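Local atomic coordinates of flagellar motor switch protein fliG (Aquifex aeolicus, PDB entry 3HJL), a protein that probably forms part of the rotor-mounted switch complex at the base of the bacterial flagellum, helping to set the direction of flagellar rotation. Residues E231-I243 with Q309-D321. Sequence-based numbering, arbitrary orientation.
Sequences ERIREKMFTFEDI and QRQVVNIIRKMID
F238 and F240, on the chain that leaves helix 231-237, lie against helix 309-320, with the backbones nearest at F240 and V313, whose CA atoms are 6.1 Å apart. The two helix axes run almost perpendicular (89°) and approach no closer than 11.3 Å, a gap that side chains bridge. F238, first to leave helical geometry, swings its CG anti to the backbone N (chi1 -165°), which lays the ring on I316: CG2 sits over one face, 3.4 Å from F238 CE2. V313 CG1 meets the edge of this ring. F240 inserts its ring between two residues. The amide of Q309 stacks almost parallel to it, 5° from its plane, while Q309 CG stands over the centre in a CH-pi contact; I243 CD1 covers the opposite face toward the rim. The Q309 amide is anchored through NE2 to the carbonyl of A266. I243 CG1 also packs on I316 CD1, at 3.6 Å. At the more polar margin R317 extends to E231 in a loose salt bridge, NH2 to OE1 3.3 Å, its bonds weak; R234 CB lies over one face of the R317 guanidinium, and R234 itself pairs with E216. D242 OD2 accepts the N-H of T239 (N to OD2 2.8 Å), almost straight. The whole illustrates interhelical linker packing: two aromatic rings after helix 227-237 lie on helix 302-320, the last of the all-helical FliG C-terminal domain.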
# COMPACT_ATOMS: atom_id res chain seq x y z
N GLU A 231 10.00 13.02 -19.30
CA GLU A 231 10.78 14.18 -18.89
C GLU A 231 11.96 13.82 -17.99
O GLU A 231 13.05 14.36 -18.18
CB GLU A 231 9.87 15.23 -18.22
CG GLU A 231 10.58 16.46 -17.60
CD GLU A 231 11.31 17.35 -18.61
OE1 GLU A 231 11.78 18.42 -18.19
OE2 GLU A 231 11.40 17.00 -19.81
N ARG A 232 11.75 12.92 -17.04
CA ARG A 232 12.84 12.45 -16.17
C ARG A 232 13.94 11.73 -16.95
O ARG A 232 15.11 11.84 -16.60
CB ARG A 232 12.31 11.56 -15.03
CG ARG A 232 11.52 12.34 -13.99
CD ARG A 232 11.12 11.51 -12.77
NE ARG A 232 10.58 10.19 -13.11
CZ ARG A 232 11.21 9.01 -12.97
NH1 ARG A 232 12.45 8.92 -12.46
NH2 ARG A 232 10.59 7.89 -13.33
N ILE A 233 13.55 11.03 -18.02
CA ILE A 233 14.52 10.41 -18.93
C ILE A 233 15.32 11.48 -19.69
O ILE A 233 16.55 11.41 -19.74
CB ILE A 233 13.86 9.45 -19.95
CG1 ILE A 233 13.27 8.22 -19.25
CG2 ILE A 233 14.88 8.97 -20.99
CD1 ILE A 233 12.33 7.41 -20.12
N ARG A 234 14.61 12.48 -20.25
CA ARG A 234 15.26 13.56 -21.03
C ARG A 234 16.24 14.39 -20.20
O ARG A 234 17.24 14.86 -20.72
CB ARG A 234 14.23 14.50 -21.66
CG ARG A 234 13.22 13.84 -22.60
CD ARG A 234 12.47 14.88 -23.44
NE ARG A 234 12.85 14.79 -24.86
CZ ARG A 234 12.19 14.09 -25.80
NH1 ARG A 234 11.06 13.42 -25.52
NH2 ARG A 234 12.66 14.07 -27.04
N GLU A 235 15.91 14.61 -18.92
CA GLU A 235 16.83 15.26 -17.97
C GLU A 235 18.18 14.53 -17.88
O GLU A 235 19.23 15.17 -17.81
CB GLU A 235 16.18 15.34 -16.58
CG GLU A 235 15.07 16.39 -16.47
CD GLU A 235 14.35 16.37 -15.12
OE1 GLU A 235 14.61 15.46 -14.29
OE2 GLU A 235 13.51 17.27 -14.89
N LYS A 236 18.14 13.21 -17.91
CA LYS A 236 19.35 12.39 -17.88
C LYS A 236 20.07 12.29 -19.23
O LYS A 236 21.26 11.95 -19.26
CB LYS A 236 19.03 10.99 -17.37
CG LYS A 236 18.43 10.95 -15.96
CD LYS A 236 19.40 11.44 -14.92
CE LYS A 236 18.91 11.15 -13.53
NZ LYS A 236 19.87 11.65 -12.53
N MET A 237 19.36 12.57 -20.34
CA MET A 237 19.94 12.54 -21.70
C MET A 237 20.93 13.69 -21.95
O MET A 237 21.86 13.53 -22.74
CB MET A 237 18.86 12.51 -22.78
CG MET A 237 18.13 11.16 -22.90
SD MET A 237 16.65 11.22 -23.95
CE MET A 237 17.32 11.76 -25.52
N PHE A 238 20.66 14.85 -21.36
CA PHE A 238 21.65 15.93 -21.33
C PHE A 238 21.76 16.50 -19.91
O PHE A 238 20.79 17.11 -19.38
CB PHE A 238 21.35 17.06 -22.32
CG PHE A 238 22.54 17.97 -22.56
CD1 PHE A 238 23.44 17.70 -23.59
CD2 PHE A 238 22.82 19.02 -21.69
CE1 PHE A 238 24.56 18.49 -23.77
CE2 PHE A 238 23.94 19.81 -21.87
CZ PHE A 238 24.81 19.54 -22.92
N THR A 239 22.96 16.30 -19.33
CA THR A 239 23.27 16.72 -17.98
C THR A 239 24.26 17.89 -18.06
O THR A 239 24.80 18.18 -19.13
CB THR A 239 23.87 15.54 -17.14
OG1 THR A 239 23.94 15.90 -15.76
CG2 THR A 239 25.27 15.14 -17.63
N PHE A 240 24.46 18.57 -16.94
CA PHE A 240 25.39 19.70 -16.88
C PHE A 240 26.84 19.27 -17.19
O PHE A 240 27.60 20.02 -17.80
CB PHE A 240 25.32 20.38 -15.51
CG PHE A 240 26.00 21.73 -15.47
CD1 PHE A 240 25.35 22.86 -15.92
CD2 PHE A 240 27.29 21.86 -14.97
CE1 PHE A 240 25.97 24.10 -15.88
CE2 PHE A 240 27.92 23.10 -14.92
CZ PHE A 240 27.26 24.21 -15.38
N GLU A 241 27.18 18.04 -16.82
CA GLU A 241 28.50 17.48 -17.10
C GLU A 241 28.75 17.32 -18.62
O GLU A 241 29.89 17.45 -19.07
CB GLU A 241 28.67 16.13 -16.39
CG GLU A 241 28.60 16.19 -14.84
CD GLU A 241 29.84 16.80 -14.19
OE1 GLU A 241 30.82 16.06 -13.96
OE2 GLU A 241 29.80 18.00 -13.84
N ASP A 242 27.68 17.14 -19.40
CA ASP A 242 27.79 16.98 -20.87
C ASP A 242 28.18 18.27 -21.61
O ASP A 242 28.37 18.25 -22.83
CB ASP A 242 26.48 16.43 -21.48
CG ASP A 242 26.11 15.06 -20.95
OD1 ASP A 242 27.02 14.20 -20.82
OD2 ASP A 242 24.90 14.83 -20.73
N ILE A 243 28.27 19.39 -20.90
CA ILE A 243 28.81 20.63 -21.47
C ILE A 243 30.25 20.42 -22.04
O ILE A 243 30.64 21.08 -23.00
CB ILE A 243 28.76 21.79 -20.43
CG1 ILE A 243 27.30 22.21 -20.19
CG2 ILE A 243 29.55 23.00 -20.91
CD1 ILE A 243 27.10 23.27 -19.10
N GLN A 309 22.24 25.43 -12.58
CA GLN A 309 22.75 24.38 -13.48
C GLN A 309 21.68 23.80 -14.41
O GLN A 309 21.92 23.68 -15.62
CB GLN A 309 23.45 23.26 -12.70
CG GLN A 309 24.87 23.62 -12.30
CD GLN A 309 25.63 22.49 -11.66
OE1 GLN A 309 25.13 21.37 -11.57
NE2 GLN A 309 26.85 22.76 -11.24
N ARG A 310 20.50 23.49 -13.87
CA ARG A 310 19.39 23.00 -14.71
C ARG A 310 18.84 24.08 -15.65
O ARG A 310 18.34 23.75 -16.73
CB ARG A 310 18.25 22.36 -13.89
CG ARG A 310 17.45 23.30 -12.99
CD ARG A 310 16.30 22.55 -12.30
NE ARG A 310 16.78 21.59 -11.30
CZ ARG A 310 16.81 21.75 -9.97
NH1 ARG A 310 16.35 22.86 -9.38
NH2 ARG A 310 17.30 20.77 -9.20
N GLN A 311 18.93 25.35 -15.24
CA GLN A 311 18.53 26.48 -16.10
C GLN A 311 19.44 26.60 -17.32
O GLN A 311 18.96 26.84 -18.43
CB GLN A 311 18.50 27.80 -15.31
CG GLN A 311 17.23 27.99 -14.47
CD GLN A 311 17.23 29.28 -13.65
OE1 GLN A 311 18.26 29.96 -13.52
NE2 GLN A 311 16.08 29.60 -13.07
N VAL A 312 20.74 26.44 -17.12
CA VAL A 312 21.71 26.42 -18.22
C VAL A 312 21.42 25.23 -19.15
O VAL A 312 21.47 25.37 -20.36
CB VAL A 312 23.17 26.33 -17.69
CG1 VAL A 312 24.17 26.16 -18.83
CG2 VAL A 312 23.52 27.55 -16.84
N VAL A 313 21.10 24.07 -18.56
CA VAL A 313 20.74 22.86 -19.33
C VAL A 313 19.44 23.04 -20.14
O VAL A 313 19.37 22.58 -21.29
CB VAL A 313 20.65 21.61 -18.41
CG1 VAL A 313 20.06 20.40 -19.16
CG2 VAL A 313 22.04 21.27 -17.84
N ASN A 314 18.43 23.69 -19.56
CA ASN A 314 17.18 24.02 -20.29
C ASN A 314 17.48 24.85 -21.53
O ASN A 314 16.88 24.64 -22.60
CB ASN A 314 16.21 24.83 -19.41
CG ASN A 314 15.59 24.01 -18.29
OD1 ASN A 314 15.40 22.81 -18.41
ND2 ASN A 314 15.22 24.69 -17.21
N ILE A 315 18.36 25.83 -21.37
CA ILE A 315 18.81 26.68 -22.47
C ILE A 315 19.59 25.85 -23.49
O ILE A 315 19.36 25.99 -24.70
CB ILE A 315 19.69 27.86 -21.95
CG1 ILE A 315 18.80 28.87 -21.21
CG2 ILE A 315 20.44 28.55 -23.09
CD1 ILE A 315 19.56 29.85 -20.38
N ILE A 316 20.47 24.97 -23.01
CA ILE A 316 21.26 24.11 -23.89
C ILE A 316 20.40 23.15 -24.74
O ILE A 316 20.72 22.91 -25.90
CB ILE A 316 22.37 23.35 -23.11
CG1 ILE A 316 23.49 24.32 -22.72
CG2 ILE A 316 22.99 22.26 -23.97
CD1 ILE A 316 24.49 23.75 -21.74
N ARG A 317 19.29 22.66 -24.18
CA ARG A 317 18.36 21.78 -24.91
C ARG A 317 17.79 22.43 -26.17
O ARG A 317 17.62 21.75 -27.19
CB ARG A 317 17.17 21.39 -24.05
CG ARG A 317 17.41 20.36 -22.97
CD ARG A 317 16.11 19.60 -22.76
NE ARG A 317 15.92 19.10 -21.41
CZ ARG A 317 14.78 18.55 -20.98
NH1 ARG A 317 13.73 18.40 -21.80
NH2 ARG A 317 14.70 18.13 -19.73
N LYS A 318 17.39 23.69 -26.06
CA LYS A 318 16.92 24.47 -27.21
C LYS A 318 17.97 24.58 -28.33
O LYS A 318 17.62 24.61 -29.50
CB LYS A 318 16.49 25.87 -26.77
CG LYS A 318 15.15 25.91 -26.03
CD LYS A 318 14.93 27.28 -25.38
CE LYS A 318 13.45 27.65 -25.31
NZ LYS A 318 12.93 28.13 -26.63
N MET A 319 19.26 24.62 -27.95
CA MET A 319 20.37 24.64 -28.93
C MET A 319 20.39 23.30 -29.68
O MET A 319 20.61 23.26 -30.89
CB MET A 319 21.75 24.83 -28.26
CG MET A 319 21.85 25.79 -27.08
SD MET A 319 21.47 27.50 -27.40
CE MET A 319 22.99 28.02 -28.16
N ILE A 320 20.17 22.21 -28.94
CA ILE A 320 20.09 20.86 -29.52
C ILE A 320 18.84 20.72 -30.41
O ILE A 320 18.87 20.05 -31.44
CB ILE A 320 20.12 19.75 -28.42
CG1 ILE A 320 21.43 19.83 -27.61
CG2 ILE A 320 19.99 18.36 -29.04
CD1 ILE A 320 21.57 18.75 -26.55
N ASP A 321 17.75 21.41 -30.03
CA ASP A 321 16.52 21.46 -30.82
C ASP A 321 16.58 22.45 -32.01
O ASP A 321 15.65 22.48 -32.82
CB ASP A 321 15.32 21.84 -29.93
CG ASP A 321 15.07 20.85 -28.80
OD1 ASP A 321 15.81 19.85 -28.69
OD2 ASP A 321 14.15 21.10 -28.00